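PDB 2NLZ: cephalosporin acylase from Bacillus halodurans, which probably acts as an amide-cleaving enzyme of the gamma-glutamyltranspeptidase family of N-terminal nucleophile hydrolases, although its physiological function remains unestablished. Local coordinates for residues R90-L95 and K241-C246; A205-S210 and G222-Q227; K299-M304 and P469-T474. The protein carries 1 engineered substitution. One frame throughout, in Å; residues are numbered along the deposited sequence.

Contact 1 of 3, residues R90-L95 and K241-C246; sequences RAPMSL and KEDLAC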
loop_
_atom_site.group_PDB
_atom_site.type_symbol
_atom_site.label_atom_id
_atom_site.label_comp_id
_atom_site.label_asym_id
_atom_site.label_seq_id
_atom_site.Cartn_x
_atom_site.Cartn_y
_atom_site.Cartn_z
ATOM N N ARG D 90 45.364 -11.004 -12.247
ATOM C CA ARG D 90 45.300 -12.129 -13.169
ATOM C C ARG D 90 45.453 -13.476 -12.452
ATOM O O ARG D 90 45.780 -13.517 -11.262
ATOM C CB ARG D 90 46.300 -11.950 -14.324
ATOM C CG ARG D 90 47.729 -11.554 -13.924
ATOM C CD ARG D 90 48.312 -10.500 -14.871
ATOM N NE ARG D 90 47.746 -10.568 -16.216
ATOM C CZ ARG D 90 47.627 -9.538 -17.057
ATOM N NH1 ARG D 90 47.086 -9.728 -18.251
ATOM N NH2 ARG D 90 48.029 -8.319 -16.718
ATOM N N ALA D 91 45.186 -14.560 -13.184
ATOM C CA ALA D 91 45.268 -15.923 -12.668
ATOM C C ALA D 91 46.712 -16.309 -12.459
ATOM O O ALA D 91 47.586 -15.826 -13.181
ATOM C CB ALA D 91 44.621 -16.888 -13.642
ATOM N N PRO D 92 46.975 -17.179 -11.467
ATOM C CA PRO D 92 48.322 -17.704 -11.234
ATOM C C PRO D 92 48.932 -18.326 -12.481
ATOM O O PRO D 92 48.216 -18.915 -13.296
ATOM C CB PRO D 92 48.099 -18.781 -10.174
ATOM C CG PRO D 92 46.909 -18.330 -9.444
ATOM C CD PRO D 92 46.016 -17.702 -10.479
ATOM N N MET D 93 50.248 -18.195 -12.618
ATOM C CA MET D 93 50.934 -18.610 -13.835
ATOM C C MET D 93 51.020 -20.132 -13.945
ATOM O O MET D 93 51.231 -20.679 -15.032
ATOM C CB MET D 93 52.319 -17.971 -13.909
ATOM C CG MET D 93 52.812 -17.727 -15.326
ATOM S SD MET D 93 51.820 -16.520 -16.224
ATOM C CE MET D 93 52.391 -14.981 -15.489
ATOM N N SER D 94 50.840 -20.810 -12.818
ATOM C CA SER D 94 50.784 -22.269 -12.810
ATOM C C SER D 94 49.356 -22.834 -12.955
ATOM O O SER D 94 49.173 -24.050 -13.051
ATOM C CB SER D 94 51.476 -22.823 -11.558
ATOM O OG SER D 94 51.009 -22.186 -10.380
ATOM N N LEU D 95 48.354 -21.954 -12.982
ATOM C CA LEU D 95 46.952 -22.373 -13.087
ATOM C C LEU D 95 46.535 -22.510 -14.548
ATOM O O LEU D 95 46.223 -21.521 -15.212
ATOM C CB LEU D 95 46.030 -21.378 -12.378
ATOM C CG LEU D 95 44.873 -21.851 -11.483
ATOM C CD1 LEU D 95 43.818 -20.757 -11.359
ATOM C CD2 LEU D 95 44.237 -23.157 -11.933
ATOM N N LYS D 241 54.850 -16.007 -5.210
ATOM C CA LYS D 241 55.488 -14.705 -5.020
ATOM C C LYS D 241 55.483 -13.939 -6.324
ATOM O O LYS D 241 55.090 -12.775 -6.362
ATOM C CB LYS D 241 56.949 -14.877 -4.616
ATOM C CG LYS D 241 57.227 -15.114 -3.159
ATOM C CD LYS D 241 58.721 -15.339 -2.971
ATOM C CE LYS D 241 59.021 -16.151 -1.723
ATOM N NZ LYS D 241 60.433 -16.633 -1.707
ATOM N N GLU D 242 55.927 -14.613 -7.385
ATOM C CA GLU D 242 56.158 -13.994 -8.690
ATOM C C GLU D 242 54.872 -13.566 -9.386
ATOM O O GLU D 242 54.888 -12.645 -10.208
ATOM C CB GLU D 242 56.980 -14.921 -9.589
ATOM C CG GLU D 242 58.436 -15.046 -9.168
ATOM C CD GLU D 242 58.928 -16.482 -9.207
ATOM O OE1 GLU D 242 59.237 -16.984 -10.309
ATOM O OE2 GLU D 242 59.008 -17.110 -8.129
ATOM N N ASP D 243 53.770 -14.235 -9.054
ATOM C CA ASP D 243 52.450 -13.842 -9.539
ATOM C C ASP D 243 52.071 -12.486 -8.969
ATOM O O ASP D 243 51.618 -11.601 -9.693
ATOM C CB ASP D 243 51.407 -14.882 -9.146
ATOM C CG ASP D 243 51.391 -16.073 -10.078
ATOM O OD1 ASP D 243 51.514 -15.865 -11.304
ATOM O OD2 ASP D 243 51.247 -17.213 -9.580
ATOM N N LEU D 244 52.276 -12.335 -7.667
ATOM C CA LEU D 244 52.032 -11.078 -6.973
ATOM C C LEU D 244 53.026 -10.003 -7.411
ATOM O O LEU D 244 52.642 -8.861 -7.658
ATOM C CB LEU D 244 52.110 -11.278 -5.451
ATOM C CG LEU D 244 51.185 -12.305 -4.793
ATOM C CD1 LEU D 244 51.574 -12.603 -3.352
ATOM C CD2 LEU D 244 49.721 -11.855 -4.879
ATOM N N ALA D 245 54.296 -10.391 -7.521
ATOM C CA ALA D 245 55.397 -9.470 -7.821
ATOM C C ALA D 245 55.213 -8.636 -9.087
ATOM O O ALA D 245 55.534 -7.446 -9.095
ATOM C CB ALA D 245 56.719 -10.218 -7.882
ATOM N N CYS D 246 54.701 -9.242 -10.154
ATOM C CA CYS D 246 54.493 -8.472 -11.376
ATOM C C CYS D 246 53.040 -8.084 -11.634
ATOM O O CYS D 246 52.652 -7.820 -12.775
ATOM C CB CYS D 246 55.176 -9.098 -12.609
ATOM S SG CYS D 246 54.849 -10.830 -12.933
#
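Asp243 reaches from the first turn of the short helix 241-245 to the type I beta turn Pro92-Leu95, joining two distant parts of the gamma-glutamyltranspeptidase chain through one carboxylate and one backbone amide. Met93 N lies between the two oxygens: it donates to Asp243 OD1 at 3.0 Å with an N-H...O angle of 137°, and makes a weak second bond to Asp243 OD2 at 3.3 Å. OD1 is met on its syn side, 23° out of the carboxylate plane, as a donor shared by both oxygens would be. Next to this fork, Pro92 CA stands 3.4 Å from Asp243 OD2, and Met93 CB is equally near Asp243 OD1.

The short side chain of Asp243 sets its carboxylate directly against the turn, and the residue accounts for 73 Å² of the 154 Å² buried between the segments. Its CG is anti to the carbonyl carbon (chi1 -81°), which directs the carboxylate from the helix toward the loop. The start of that helix is held by Thr240, whose OG1 accepts a hydrogen bond from Asp243 N as an N-cap. OD2 also accepts a hydrogen bond from the chain adjoining one of the segments. Backbone amides at a helix start would tend to favour the charged form of this buried carboxylate.

Proline fits the first position of the turn, where the closing bond uses its carbonyl and makes no use of an amide hydrogen; its ring also packs on Tyr238. Methionine at the next position supplies the amide while its flexible chain remains largely outside. Further out, Ala91 packs on Phe401 and shares backbone bonding with Lys415, and Arg90 NE binds Gly414 O. The turn itself is closed by Leu95 N, which donates to Pro92 O at 3.1 Å.

Contact 2 of 3, residues A205-S210 and G222-Q227; sequences ADTLRS and GELADQ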
loop_
_atom_site.group_PDB
_atom_site.type_symbol
_atom_site.label_atom_id
_atom_site.label_comp_id
_atom_site.label_asym_id
_atom_site.label_seq_id
_atom_site.Cartn_x
_atom_site.Cartn_y
_atom_site.Cartn_z
ATOM N N ALA D 205 44.587 -4.966 11.179
ATOM C CA ALA D 205 45.334 -3.768 11.544
ATOM C C ALA D 205 46.799 -3.815 11.091
ATOM O O ALA D 205 47.277 -2.869 10.454
ATOM C CB ALA D 205 45.254 -3.547 13.028
ATOM N N ASP D 206 47.485 -4.917 11.417
ATOM C CA ASP D 206 48.905 -5.111 11.098
ATOM C C ASP D 206 49.181 -5.009 9.605
ATOM O O ASP D 206 50.096 -4.296 9.169
ATOM C CB ASP D 206 49.397 -6.472 11.614
ATOM C CG ASP D 206 49.474 -6.533 13.133
ATOM O OD1 ASP D 206 49.524 -5.465 13.777
ATOM O OD2 ASP D 206 49.478 -7.655 13.682
ATOM N N THR D 207 48.373 -5.718 8.827
ATOM C CA THR D 207 48.583 -5.762 7.393
ATOM C C THR D 207 48.216 -4.438 6.710
ATOM O O THR D 207 48.901 -4.013 5.773
ATOM C CB THR D 207 47.899 -6.985 6.742
ATOM O OG1 THR D 207 48.051 -6.920 5.325
ATOM C CG2 THR D 207 46.458 -7.007 7.051
ATOM N N LEU D 208 47.174 -3.769 7.197
ATOM C CA LEU D 208 46.825 -2.462 6.655
ATOM C C LEU D 208 47.919 -1.456 6.951
ATOM O O LEU D 208 48.275 -0.661 6.091
ATOM C CB LEU D 208 45.484 -1.964 7.177
ATOM C CG LEU D 208 44.254 -2.591 6.522
ATOM C CD1 LEU D 208 43.003 -2.169 7.273
ATOM C CD2 LEU D 208 44.133 -2.253 5.036
ATOM N N ARG D 209 48.476 -1.521 8.156
ATOM C CA ARG D 209 49.641 -0.717 8.498
ATOM C C ARG D 209 50.829 -1.072 7.589
ATOM O O ARG D 209 51.547 -0.186 7.126
ATOM C CB ARG D 209 49.991 -0.877 9.980
ATOM C CG ARG D 209 51.011 0.117 10.508
ATOM C CD ARG D 209 50.571 0.727 11.837
ATOM N NE ARG D 209 49.908 -0.248 12.704
ATOM C CZ ARG D 209 49.175 0.057 13.774
ATOM N NH1 ARG D 209 48.995 1.321 14.137
ATOM N NH2 ARG D 209 48.615 -0.911 14.482
ATOM N N SER D 210 51.008 -2.357 7.300
ATOM C CA SER D 210 52.138 -2.778 6.492
ATOM C C SER D 210 52.030 -2.273 5.058
ATOM O O SER D 210 53.051 -1.987 4.438
ATOM C CB SER D 210 52.317 -4.301 6.529
ATOM O OG SER D 210 53.524 -4.704 5.889
ATOM N N GLY D 222 56.958 -7.862 -1.245
ATOM C CA GLY D 222 57.553 -7.609 0.056
ATOM C C GLY D 222 57.263 -8.736 1.017
ATOM O O GLY D 222 57.128 -9.891 0.606
ATOM N N GLU D 223 57.148 -8.392 2.298
ATOM C CA GLU D 223 57.038 -9.385 3.364
ATOM C C GLU D 223 55.698 -10.131 3.403
ATOM O O GLU D 223 55.658 -11.332 3.670
ATOM C CB GLU D 223 57.327 -8.747 4.725
ATOM C CG GLU D 223 57.968 -9.716 5.709
ATOM C CD GLU D 223 57.226 -9.788 7.024
ATOM O OE1 GLU D 223 57.234 -8.787 7.770
ATOM O OE2 GLU D 223 56.641 -10.853 7.308
ATOM N N LEU D 224 54.608 -9.415 3.148
ATOM C CA LEU D 224 53.286 -10.025 3.113
ATOM C C LEU D 224 53.189 -10.980 1.942
ATOM O O LEU D 224 52.644 -12.073 2.072
ATOM C CB LEU D 224 52.195 -8.967 3.019
ATOM C CG LEU D 224 51.984 -8.104 4.258
ATOM C CD1 LEU D 224 51.065 -6.932 3.912
ATOM C CD2 LEU D 224 51.459 -8.928 5.443
ATOM N N ALA D 225 53.743 -10.567 0.807
ATOM C CA ALA D 225 53.850 -11.427 -0.368
ATOM C C ALA D 225 54.459 -12.780 -0.030
ATOM O O ALA D 225 53.987 -13.805 -0.524
ATOM C CB ALA D 225 54.666 -10.749 -1.451
ATOM N N ASP D 226 55.499 -12.771 0.808
ATOM C CA ASP D 226 56.161 -13.994 1.264
ATOM C C ASP D 226 55.259 -14.854 2.149
ATOM O O ASP D 226 55.270 -16.082 2.038
ATOM C CB ASP D 226 57.457 -13.666 2.007
ATOM C CG ASP D 226 58.528 -13.106 1.097
ATOM O OD1 ASP D 226 59.454 -12.463 1.616
ATOM O OD2 ASP D 226 58.454 -13.300 -0.133
ATOM N N GLN D 227 54.486 -14.209 3.024
ATOM C CA GLN D 227 53.549 -14.916 3.900
ATOM C C GLN D 227 52.402 -15.532 3.122
ATOM O O GLN D 227 51.921 -16.612 3.465
ATOM C CB GLN D 227 52.981 -13.974 4.950
ATOM C CG GLN D 227 53.943 -13.640 6.056
ATOM C CD GLN D 227 53.268 -12.923 7.205
ATOM O OE1 GLN D 227 53.690 -11.837 7.601
ATOM N NE2 GLN D 227 52.209 -13.521 7.743
#
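A helix pair from the all-helical region between residues 202 and 245 is joined here by one leucine: Leu224, in the first turn of helix 223-234, points toward helix 202-212 and meets Thr207 and Ser210, which lie three residues apart there. The CD1 methyl does most of the touching. It approaches Thr207 OG1 to 3.3 Å and Ser210 OG to 3.9 Å, while the other branch, CD2, stays 4.0 Å from Thr207 OG1. The leucine and threonine side chains cross at about a right angle, so the branched end of one lies across the short stem of the other.

Both hydroxyls extend opposite their own backbone nitrogens (chi1 176° in Thr207, -172° in Ser210), which brings OG1 and OG to the face that receives Leu224. Such short side chains suit the place, since they leave room for a bulky leucine between the helices. The polar end of Ser210 is satisfied by Ser218, whose OG also makes a weak bond to Leu224 N and thus ties the connecting helix 217-221 to both partners. Gly222 occupies the N-cap position, just ahead of the leucine's helix.

Behind this interface, helix 202-212 rests on helix 143-151 through Ala205 and Leu208, with Arg209 salt-bridged to Glu150, whereas helix 223-234 is backed by helix 241-245, whose Leu244 meets Ala225.

Contact 3 of 3, residues K299-M304 and P469-T474; sequences KQIEAM and PRWQWT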
loop_
_atom_site.group_PDB
_atom_site.type_symbol
_atom_site.label_atom_id
_atom_site.label_comp_id
_atom_site.label_asym_id
_atom_site.label_seq_id
_atom_site.Cartn_x
_atom_site.Cartn_y
_atom_site.Cartn_z
ATOM N N LYS D 299 10.442 -3.910 -22.422
ATOM C CA LYS D 299 11.588 -3.497 -23.232
ATOM C C LYS D 299 12.891 -3.494 -22.413
ATOM O O LYS D 299 13.912 -4.001 -22.888
ATOM C CB LYS D 299 11.325 -2.149 -23.903
ATOM C CG LYS D 299 10.246 -2.202 -24.978
ATOM C CD LYS D 299 9.717 -0.806 -25.293
ATOM C CE LYS D 299 8.684 -0.839 -26.401
ATOM N NZ LYS D 299 8.089 0.510 -26.587
ATOM N N GLN D 300 12.844 -2.955 -21.188
ATOM C CA GLN D 300 13.979 -3.035 -20.266
ATOM C C GLN D 300 14.485 -4.465 -20.209
ATOM O O GLN D 300 15.602 -4.738 -20.640
ATOM C CB GLN D 300 13.598 -2.597 -18.843
ATOM C CG GLN D 300 13.482 -1.106 -18.621
ATOM C CD GLN D 300 13.224 -0.736 -17.163
ATOM O OE1 GLN D 300 12.325 -1.273 -16.534
ATOM N NE2 GLN D 300 14.007 0.198 -16.631
ATOM N N ILE D 301 13.639 -5.365 -19.700
ATOM C CA ILE D 301 13.975 -6.784 -19.466
ATOM C C ILE D 301 14.446 -7.517 -20.736
ATOM O O ILE D 301 15.427 -8.264 -20.702
ATOM C CB ILE D 301 12.785 -7.552 -18.787
ATOM C CG1 ILE D 301 12.525 -7.016 -17.381
ATOM C CG2 ILE D 301 13.047 -9.044 -18.682
ATOM C CD1 ILE D 301 11.124 -7.297 -16.861
ATOM N N GLU D 302 13.773 -7.278 -21.859
ATOM C CA GLU D 302 14.177 -7.914 -23.113
ATOM C C GLU D 302 15.549 -7.473 -23.612
ATOM O O GLU D 302 16.368 -8.317 -23.975
ATOM C CB GLU D 302 13.121 -7.712 -24.190
ATOM C CG GLU D 302 11.786 -8.369 -23.876
ATOM C CD GLU D 302 11.828 -9.892 -23.901
ATOM O OE1 GLU D 302 12.366 -10.514 -22.955
ATOM O OE2 GLU D 302 11.289 -10.464 -24.872
ATOM N N ALA D 303 15.789 -6.159 -23.610
ATOM C CA ALA D 303 17.076 -5.575 -24.013
ATOM C C ALA D 303 18.212 -6.086 -23.143
ATOM O O ALA D 303 19.271 -6.488 -23.638
ATOM C CB ALA D 303 17.017 -4.047 -23.964
ATOM N N MET D 304 17.975 -6.080 -21.837
ATOM C CA MET D 304 18.953 -6.581 -20.890
ATOM C C MET D 304 19.306 -8.016 -21.224
ATOM O O MET D 304 20.482 -8.365 -21.280
ATOM C CB MET D 304 18.438 -6.464 -19.448
ATOM C CG MET D 304 19.409 -6.959 -18.371
ATOM S SD MET D 304 21.120 -6.418 -18.604
ATOM C CE MET D 304 20.975 -4.650 -18.358
ATOM N N PRO D 469 11.369 -0.032 -6.988
ATOM C CA PRO D 469 11.334 -1.499 -7.004
ATOM C C PRO D 469 12.144 -2.050 -8.161
ATOM O O PRO D 469 12.228 -1.408 -9.212
ATOM C CB PRO D 469 9.851 -1.820 -7.197
ATOM C CG PRO D 469 9.245 -0.553 -7.757
ATOM C CD PRO D 469 10.020 0.549 -7.118
ATOM N N ARG D 470 12.737 -3.221 -7.965
ATOM C CA ARG D 470 13.704 -3.739 -8.916
ATOM C C ARG D 470 13.344 -5.094 -9.472
ATOM O O ARG D 470 12.740 -5.916 -8.798
ATOM C CB ARG D 470 15.099 -3.791 -8.295
ATOM C CG ARG D 470 15.728 -2.415 -8.086
ATOM C CD ARG D 470 16.980 -2.509 -7.247
ATOM N NE ARG D 470 17.374 -1.218 -6.696
ATOM C CZ ARG D 470 18.192 -1.061 -5.654
ATOM N NH1 ARG D 470 18.706 -2.126 -5.043
ATOM N NH2 ARG D 470 18.493 0.166 -5.217
ATOM N N TRP D 471 13.723 -5.310 -10.722
ATOM C CA TRP D 471 13.630 -6.614 -11.341
ATOM C C TRP D 471 15.034 -7.113 -11.643
ATOM O O TRP D 471 15.971 -6.311 -11.742
ATOM C CB TRP D 471 12.826 -6.523 -12.638
ATOM C CG TRP D 471 13.366 -5.496 -13.569
ATOM C CD1 TRP D 471 12.956 -4.195 -13.686
ATOM C CD2 TRP D 471 14.436 -5.669 -14.508
ATOM N NE1 TRP D 471 13.704 -3.554 -14.641
ATOM C CE2 TRP D 471 14.619 -4.437 -15.157
ATOM C CE3 TRP D 471 15.253 -6.747 -14.860
ATOM C CZ2 TRP D 471 15.589 -4.253 -16.135
ATOM C CZ3 TRP D 471 16.224 -6.559 -15.831
ATOM C CH2 TRP D 471 16.383 -5.326 -16.457
ATOM N N GLN D 472 15.179 -8.432 -11.784
ATOM C CA GLN D 472 16.406 -9.008 -12.330
ATOM C C GLN D 472 16.197 -10.330 -13.049
ATOM O O GLN D 472 15.531 -11.224 -12.538
ATOM C CB GLN D 472 17.513 -9.124 -11.279
ATOM C CG GLN D 472 17.359 -10.201 -10.237
ATOM C CD GLN D 472 18.650 -10.408 -9.477
ATOM O OE1 GLN D 472 19.721 -10.549 -10.076
ATOM N NE2 GLN D 472 18.563 -10.414 -8.153
ATOM N N TRP D 473 16.769 -10.430 -14.248
ATOM C CA TRP D 473 16.719 -11.651 -15.053
ATOM C C TRP D 473 17.781 -12.655 -14.596
ATOM O O TRP D 473 18.911 -12.272 -14.313
ATOM C CB TRP D 473 16.927 -11.298 -16.528
ATOM C CG TRP D 473 17.285 -12.450 -17.383
ATOM C CD1 TRP D 473 16.433 -13.339 -17.946
ATOM C CD2 TRP D 473 18.597 -12.844 -17.772
ATOM N NE1 TRP D 473 17.127 -14.267 -18.674
ATOM C CE2 TRP D 473 18.463 -13.988 -18.579
ATOM C CE3 TRP D 473 19.873 -12.346 -17.511
ATOM C CZ2 TRP D 473 19.560 -14.643 -19.133
ATOM C CZ3 TRP D 473 20.964 -12.997 -18.065
ATOM C CH2 TRP D 473 20.799 -14.135 -18.865
ATOM N N THR D 474 17.418 -13.936 -14.536
ATOM C CA THR D 474 18.370 -14.993 -14.159
ATOM C C THR D 474 18.674 -16.008 -15.273
ATOM O O THR D 474 19.798 -16.049 -15.774
ATOM C CB THR D 474 17.926 -15.773 -12.892
ATOM O OG1 THR D 474 16.646 -16.387 -13.118
ATOM C CG2 THR D 474 17.861 -14.855 -11.676
#
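Trp471 projects from strand 471-473, outermost within this chain in a small mixed sheet, onto helix 294-314, where Gln300, Ile301 and Met304 receive it. Its CB already points toward the helix, and CG lies between the backbone N and the carbonyl carbon (chi1 54°), which swings the indole over the helix surface. Beyond CG, the fused six-membered ring takes Ile301 CG1 on one face: this CH-pi contact measures 3.8 Å from CG1 to the ring centroid, 15° off the normal. Along the rim, CZ2 meets Gln300 CB at 3.7 Å, and CH2 at the far end meets Met304 CB at 3.8 Å near the ring plane. On the pyrrole side NE1 donates to Gln300 OE1 at 3.3 Å, with an N-H...O angle of 139°; the donor stands above the carbonyl plane. From helix 444-457, Met449 also packs on the indole.

Each residue type fits its station: a branched aliphatic chain for the face, a pliable methionine for the edge, an amide for the nitrogen. A large apolar ring can therefore be buried while its one polar hydrogen still has an acceptor, through a bond that is bent and probably only modest in strength.

Contacts 1 and 2 are neighbours, with centres 18 Å apart, and they touch where helix 223-234 is followed by helix 241-245: Lys241 reaches Asp226. Along the chain, 205-210 and 222-227 both fall between 90-95 and 241-246, so the short-range helix pairing of contact 2 lies within the span that contact 1 brings together. Contact 3 comes later in sequence, its centre about 38 Å from that of contact 1 and 43 Å from that of contact 2. Contacts 1 and 2 thus belong to one helical region, while contact 3 joins helix 294-314 to strand 471-473 on the opposite side of the chain's centre.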